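Local coordinates for glutamate racemase (Escherichia coli, PDB 2JFN), which belongs to the Asp/Glu/hydantoin racemase family of alpha/beta enzymes and holds glutamic acid in a pocket, at residues Ile50-Tyr60 against Arg71-Val79. Numbering follows the deposited sequence.
Sequences IYAFDNVAFPY and RVVAIVTAV. With GLU (glutamic acid), chain B.
Arg71 meets the carboxylate of Asp54 side-on, NE to OD2 and NH2 to OD1, both at 2.8 Å and both nearly straight. Each oxygen lies almost in the guanidinium plane, but the carboxylate is turned 39° against it and takes both donors from above its own plane. A bend at chi2 (63°) swings the arginine chain round to present this edge, while NH1 pairs with the terminal carboxylate of Gly285. On the opposite face of the Asp54 carboxylate, Ala57 N reaches OD1 at 3.1 Å, closing an Asx motif just beyond the end of strand 48-53. Tyr60 OH donates to the anti lone pair of Asp54 OD2, at 2.5 Å. Leaving aside a weak bond from Val56 N to OD1, two donors grip each oxygen of this buried, probably ionised group. In this alpha/beta fold, helix 65-82 packs on the mixed sheet whose strand 48-53 runs into the pocket loop; there Tyr60 N binds OE2 of the glutamic acid at 2.9 Å. The Tyr60 ring stands 65° to the guanidinium, with CE2 3.7 Å from Val72 CG2. Ile75 CD1 comes up to Asp54 OD2 beside the salt bridge. Farther along, the Val79 and Ile50 side chains run alongside in opposite senses, Val79 CG1 lying 4.1 Å from both CG2 and CD1 of Ile50.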
ATOM      1  N   ILE A  50       9.453   1.410  11.239  1.00 25.98           N
ATOM      2  CA  ILE A  50       8.805   0.239  11.796  1.00 24.91           C
ATOM      3  C   ILE A  50       7.843  -0.206  10.709  1.00 24.67           C
ATOM      4  O   ILE A  50       7.007   0.582  10.259  1.00 24.39           O
ATOM      5  CB  ILE A  50       7.971   0.568  13.047  1.00 24.96           C
ATOM      6  CG1 ILE A  50       8.874   1.092  14.168  1.00 24.11           C
ATOM      7  CG2 ILE A  50       7.219  -0.683  13.506  1.00 23.79           C
ATOM      8  CD1 ILE A  50       8.094   1.733  15.308  1.00 24.92           C
ATOM      9  N   TYR A  51       7.980  -1.447  10.262  1.00 24.20           N
ATOM     10  CA  TYR A  51       7.072  -1.977   9.259  1.00 24.34           C
ATOM     11  C   TYR A  51       6.213  -3.009   9.967  1.00 24.47           C
ATOM     12  O   TYR A  51       6.733  -3.908  10.631  1.00 24.67           O
ATOM     13  CB  TYR A  51       7.824  -2.647   8.104  1.00 24.65           C
ATOM     14  CG  TYR A  51       6.901  -3.045   6.964  1.00 25.11           C
ATOM     15  CD1 TYR A  51       6.453  -4.358   6.812  1.00 25.28           C
ATOM     16  CD2 TYR A  51       6.416  -2.081   6.079  1.00 25.76           C
ATOM     17  CE1 TYR A  51       5.535  -4.698   5.805  1.00 25.75           C
ATOM     18  CE2 TYR A  51       5.505  -2.409   5.070  1.00 25.82           C
ATOM     19  CZ  TYR A  51       5.065  -3.712   4.940  1.00 26.04           C
ATOM     20  OH  TYR A  51       4.134  -4.005   3.957  1.00 25.60           O
ATOM     21  N   ALA A  52       4.900  -2.875   9.843  1.00 24.11           N
ATOM     22  CA  ALA A  52       3.996  -3.825  10.478  1.00 23.89           C
ATOM     23  C   ALA A  52       3.012  -4.363   9.454  1.00 23.96           C
ATOM     24  O   ALA A  52       2.407  -3.598   8.698  1.00 23.07           O
ATOM     25  CB  ALA A  52       3.244  -3.151  11.622  1.00 23.82           C
ATOM     26  N   PHE A  53       2.866  -5.681   9.416  1.00 23.37           N
ATOM     27  CA  PHE A  53       1.925  -6.285   8.491  1.00 23.51           C
ATOM     28  C   PHE A  53       1.027  -7.287   9.219  1.00 23.79           C
ATOM     29  O   PHE A  53       1.481  -8.062  10.069  1.00 22.86           O
ATOM     30  CB  PHE A  53       2.664  -6.922   7.293  1.00 23.73           C
ATOM     31  CG  PHE A  53       3.646  -8.008   7.661  1.00 24.04           C
ATOM     32  CD1 PHE A  53       3.338  -9.347   7.425  1.00 23.82           C
ATOM     33  CD2 PHE A  53       4.891  -7.690   8.198  1.00 24.45           C
ATOM     34  CE1 PHE A  53       4.257 -10.355   7.716  1.00 24.38           C
ATOM     35  CE2 PHE A  53       5.824  -8.690   8.497  1.00 24.39           C
ATOM     36  CZ  PHE A  53       5.504 -10.027   8.254  1.00 24.35           C
ATOM     37  N   ASP A  54      -0.260  -7.243   8.893  1.00 23.79           N
ATOM     38  CA  ASP A  54      -1.250  -8.117   9.518  1.00 24.06           C
ATOM     39  C   ASP A  54      -1.389  -9.460   8.805  1.00 24.18           C
ATOM     40  O   ASP A  54      -2.376  -9.703   8.113  1.00 23.82           O
ATOM     41  CB  ASP A  54      -2.607  -7.410   9.553  1.00 23.89           C
ATOM     42  CG  ASP A  54      -3.606  -8.111  10.459  1.00 23.89           C
ATOM     43  OD1 ASP A  54      -3.268  -9.185  11.011  1.00 22.90           O
ATOM     44  OD2 ASP A  54      -4.727  -7.586  10.617  1.00 23.05           O
ATOM     45  N   ASN A  55      -0.412 -10.344   8.993  1.00 24.17           N
ATOM     46  CA  ASN A  55      -0.460 -11.644   8.347  1.00 25.09           C
ATOM     47  C   ASN A  55      -1.577 -12.513   8.917  1.00 25.56           C
ATOM     48  O   ASN A  55      -1.947 -13.513   8.315  1.00 25.79           O
ATOM     49  CB  ASN A  55       0.899 -12.355   8.463  1.00 25.26           C
ATOM     50  CG  ASN A  55       1.304 -12.633   9.899  1.00 25.36           C
ATOM     51  OD1 ASN A  55       1.316 -11.735  10.747  1.00 24.79           O
ATOM     52  ND2 ASN A  55       1.652 -13.886  10.179  1.00 25.74           N
ATOM     53  N   VAL A  56      -2.125 -12.113  10.062  1.00 25.66           N
ATOM     54  CA  VAL A  56      -3.209 -12.854  10.709  1.00 26.16           C
ATOM     55  C   VAL A  56      -4.572 -12.631  10.041  1.00 26.34           C
ATOM     56  O   VAL A  56      -5.361 -13.569   9.894  1.00 26.27           O
ATOM     57  CB  VAL A  56      -3.325 -12.470  12.212  1.00 26.47           C
ATOM     58  CG1 VAL A  56      -4.649 -12.971  12.798  1.00 26.82           C
ATOM     59  CG2 VAL A  56      -2.161 -13.073  12.988  1.00 26.75           C
ATOM     60  N   ALA A  57      -4.847 -11.398   9.626  1.00 25.69           N
ATOM     61  CA  ALA A  57      -6.130 -11.100   9.012  1.00 25.62           C
ATOM     62  C   ALA A  57      -6.065 -10.829   7.508  1.00 25.80           C
ATOM     63  O   ALA A  57      -7.089 -10.565   6.883  1.00 25.99           O
ATOM     64  CB  ALA A  57      -6.790  -9.935   9.735  1.00 25.61           C
ATOM     65  N   PHE A  58      -4.869 -10.888   6.928  1.00 25.66           N
ATOM     66  CA  PHE A  58      -4.726 -10.686   5.485  1.00 25.94           C
ATOM     67  C   PHE A  58      -5.509 -11.831   4.841  1.00 26.23           C
ATOM     68  O   PHE A  58      -5.425 -12.964   5.312  1.00 26.27           O
ATOM     69  CB  PHE A  58      -3.255 -10.795   5.068  1.00 25.77           C
ATOM     70  CG  PHE A  58      -3.051 -10.812   3.579  1.00 26.33           C
ATOM     71  CD1 PHE A  58      -2.927  -9.623   2.864  1.00 26.01           C
ATOM     72  CD2 PHE A  58      -3.037 -12.019   2.884  1.00 26.14           C
ATOM     73  CE1 PHE A  58      -2.795  -9.634   1.476  1.00 26.79           C
ATOM     74  CE2 PHE A  58      -2.907 -12.042   1.491  1.00 27.07           C
ATOM     75  CZ  PHE A  58      -2.786 -10.848   0.787  1.00 27.22           C
ATOM     76  N   PRO A  59      -6.251 -11.567   3.748  1.00 26.87           N
ATOM     77  CA  PRO A  59      -6.439 -10.294   3.041  1.00 27.09           C
ATOM     78  C   PRO A  59      -7.594  -9.450   3.580  1.00 27.44           C
ATOM     79  O   PRO A  59      -8.626  -9.977   4.003  1.00 26.87           O
ATOM     80  CB  PRO A  59      -6.687 -10.743   1.603  1.00 27.32           C
ATOM     81  CG  PRO A  59      -7.516 -11.968   1.805  1.00 27.45           C
ATOM     82  CD  PRO A  59      -6.807 -12.684   2.953  1.00 27.24           C
ATOM     83  N   TYR A  60      -7.404  -8.134   3.561  1.00 28.08           N
ATOM     84  CA  TYR A  60      -8.413  -7.189   4.033  1.00 29.46           C
ATOM     85  C   TYR A  60      -9.528  -6.974   2.992  1.00 30.92           C
ATOM     86  O   TYR A  60     -10.665  -6.644   3.341  1.00 30.67           O
ATOM     87  CB  TYR A  60      -7.748  -5.841   4.360  1.00 28.52           C
ATOM     88  CG  TYR A  60      -7.064  -5.753   5.717  1.00 27.75           C
ATOM     89  CD1 TYR A  60      -6.754  -6.900   6.461  1.00 27.37           C
ATOM     90  CD2 TYR A  60      -6.714  -4.510   6.252  1.00 27.09           C
ATOM     91  CE1 TYR A  60      -6.107  -6.802   7.711  1.00 26.91           C
ATOM     92  CE2 TYR A  60      -6.077  -4.401   7.484  1.00 27.19           C
ATOM     93  CZ  TYR A  60      -5.774  -5.545   8.211  1.00 27.07           C
ATOM     94  OH  TYR A  60      -5.141  -5.417   9.429  1.00 25.80           O
ATOM     95  N   ARG A  71      -9.460  -3.428  13.785  1.00 26.83           N
ATOM     96  CA  ARG A  71      -8.196  -4.144  13.670  1.00 25.52           C
ATOM     97  C   ARG A  71      -7.010  -3.210  13.460  1.00 24.66           C
ATOM     98  O   ARG A  71      -6.004  -3.321  14.159  1.00 24.09           O
ATOM     99  CB  ARG A  71      -8.274  -5.154  12.522  1.00 25.00           C
ATOM    100  CG  ARG A  71      -7.023  -5.998  12.320  1.00 24.55           C
ATOM    101  CD  ARG A  71      -6.724  -6.890  13.521  1.00 24.30           C
ATOM    102  NE  ARG A  71      -5.607  -7.790  13.227  1.00 24.43           N
ATOM    103  CZ  ARG A  71      -5.028  -8.590  14.115  1.00 24.76           C
ATOM    104  NH1 ARG A  71      -5.451  -8.615  15.375  1.00 24.34           N
ATOM    105  NH2 ARG A  71      -4.014  -9.359  13.743  1.00 24.54           N
ATOM    106  N   VAL A  72      -7.126  -2.286  12.508  1.00 23.70           N
ATOM    107  CA  VAL A  72      -6.027  -1.366  12.240  1.00 23.69           C
ATOM    108  C   VAL A  72      -5.770  -0.446  13.436  1.00 23.44           C
ATOM    109  O   VAL A  72      -4.620  -0.143  13.754  1.00 23.28           O
ATOM    110  CB  VAL A  72      -6.295  -0.533  10.969  1.00 23.55           C
ATOM    111  CG1 VAL A  72      -5.135   0.417  10.716  1.00 23.48           C
ATOM    112  CG2 VAL A  72      -6.470  -1.474   9.770  1.00 24.07           C
ATOM    113  N   VAL A  73      -6.832  -0.009  14.101  1.00 23.43           N
ATOM    114  CA  VAL A  73      -6.677   0.838  15.278  1.00 23.42           C
ATOM    115  C   VAL A  73      -5.949   0.035  16.372  1.00 23.35           C
ATOM    116  O   VAL A  73      -5.082   0.565  17.058  1.00 23.23           O
ATOM    117  CB  VAL A  73      -8.047   1.323  15.818  1.00 24.16           C
ATOM    118  CG1 VAL A  73      -7.881   1.942  17.210  1.00 24.47           C
ATOM    119  CG2 VAL A  73      -8.645   2.356  14.874  1.00 24.03           C
ATOM    120  N   ALA A  74      -6.291  -1.242  16.524  1.00 22.61           N
ATOM    121  CA  ALA A  74      -5.640  -2.078  17.535  1.00 22.36           C
ATOM    122  C   ALA A  74      -4.158  -2.301  17.204  1.00 22.47           C
ATOM    123  O   ALA A  74      -3.305  -2.285  18.092  1.00 21.70           O
ATOM    124  CB  ALA A  74      -6.357  -3.425  17.661  1.00 22.18           C
ATOM    125  N   ILE A  75      -3.844  -2.519  15.930  1.00 22.12           N
ATOM    126  CA  ILE A  75      -2.453  -2.725  15.563  1.00 22.33           C
ATOM    127  C   ILE A  75      -1.612  -1.456  15.795  1.00 22.41           C
ATOM    128  O   ILE A  75      -0.506  -1.536  16.322  1.00 22.76           O
ATOM    129  CB  ILE A  75      -2.326  -3.199  14.091  1.00 22.09           C
ATOM    130  CG1 ILE A  75      -2.899  -4.618  13.961  1.00 22.35           C
ATOM    131  CG2 ILE A  75      -0.859  -3.168  13.653  1.00 21.64           C
ATOM    132  CD1 ILE A  75      -3.000  -5.140  12.529  1.00 21.88           C
ATOM    133  N   VAL A  76      -2.127  -0.288  15.420  1.00 22.98           N
ATOM    134  CA  VAL A  76      -1.362   0.947  15.624  1.00 22.84           C
ATOM    135  C   VAL A  76      -1.212   1.209  17.125  1.00 23.01           C
ATOM    136  O   VAL A  76      -0.209   1.749  17.584  1.00 22.66           O
ATOM    137  CB  VAL A  76      -2.046   2.169  14.964  1.00 23.18           C
ATOM    138  CG1 VAL A  76      -1.250   3.444  15.286  1.00 23.17           C
ATOM    139  CG2 VAL A  76      -2.125   1.966  13.443  1.00 22.52           C
ATOM    140  N   THR A  77      -2.218   0.819  17.893  1.00 23.25           N
ATOM    141  CA  THR A  77      -2.166   0.993  19.337  1.00 23.42           C
ATOM    142  C   THR A  77      -1.023   0.154  19.911  1.00 23.65           C
ATOM    143  O   THR A  77      -0.261   0.623  20.763  1.00 23.58           O
ATOM    144  CB  THR A  77      -3.495   0.567  19.973  1.00 23.36           C
ATOM    145  OG1 THR A  77      -4.532   1.425  19.481  1.00 23.52           O
ATOM    146  CG2 THR A  77      -3.433   0.673  21.498  1.00 23.84           C
ATOM    147  N   ALA A  78      -0.904  -1.081  19.430  1.00 23.68           N
ATOM    148  CA  ALA A  78       0.140  -1.988  19.895  1.00 24.18           C
ATOM    149  C   ALA A  78       1.516  -1.476  19.491  1.00 24.10           C
ATOM    150  O   ALA A  78       2.462  -1.539  20.276  1.00 23.96           O
ATOM    151  CB  ALA A  78      -0.084  -3.393  19.331  1.00 24.04           C
ATOM    152  N   VAL A  79       1.636  -0.968  18.269  1.00 23.77           N
ATOM    153  CA  VAL A  79       2.922  -0.450  17.835  1.00 24.22           C
ATOM    154  C   VAL A  79       3.324   0.728  18.721  1.00 24.69           C
ATOM    155  O   VAL A  79       4.470   0.807  19.172  1.00 24.55           O
ATOM    156  CB  VAL A  79       2.891   0.026  16.363  1.00 23.88           C
ATOM    157  CG1 VAL A  79       4.232   0.643  16.001  1.00 23.31           C
ATOM    158  CG2 VAL A  79       2.589  -1.151  15.436  1.00 23.95           C
TER
HETATM  159  N   GLU B1287      -1.887  -3.636   0.107  1.00 27.57           N
HETATM  160  CA  GLU B1287      -3.255  -3.925  -0.336  1.00 28.20           C
HETATM  161  C   GLU B1287      -4.024  -2.620  -0.414  1.00 28.44           C
HETATM  162  O   GLU B1287      -3.435  -1.553  -0.821  1.00 28.04           O
HETATM  163  CB  GLU B1287      -3.928  -4.886   0.656  1.00 28.42           C
HETATM  164  CG  GLU B1287      -4.665  -6.014  -0.102  1.00 28.59           C
HETATM  165  CD  GLU B1287      -5.579  -6.793   0.835  1.00 29.41           C
HETATM  166  OE1 GLU B1287      -6.629  -7.268   0.409  1.00 29.10           O
HETATM  167  OE2 GLU B1287      -5.272  -6.964   2.019  1.00 28.72           O
HETATM  168  OXT GLU B1287      -5.257  -2.581  -0.091  1.00 29.50           O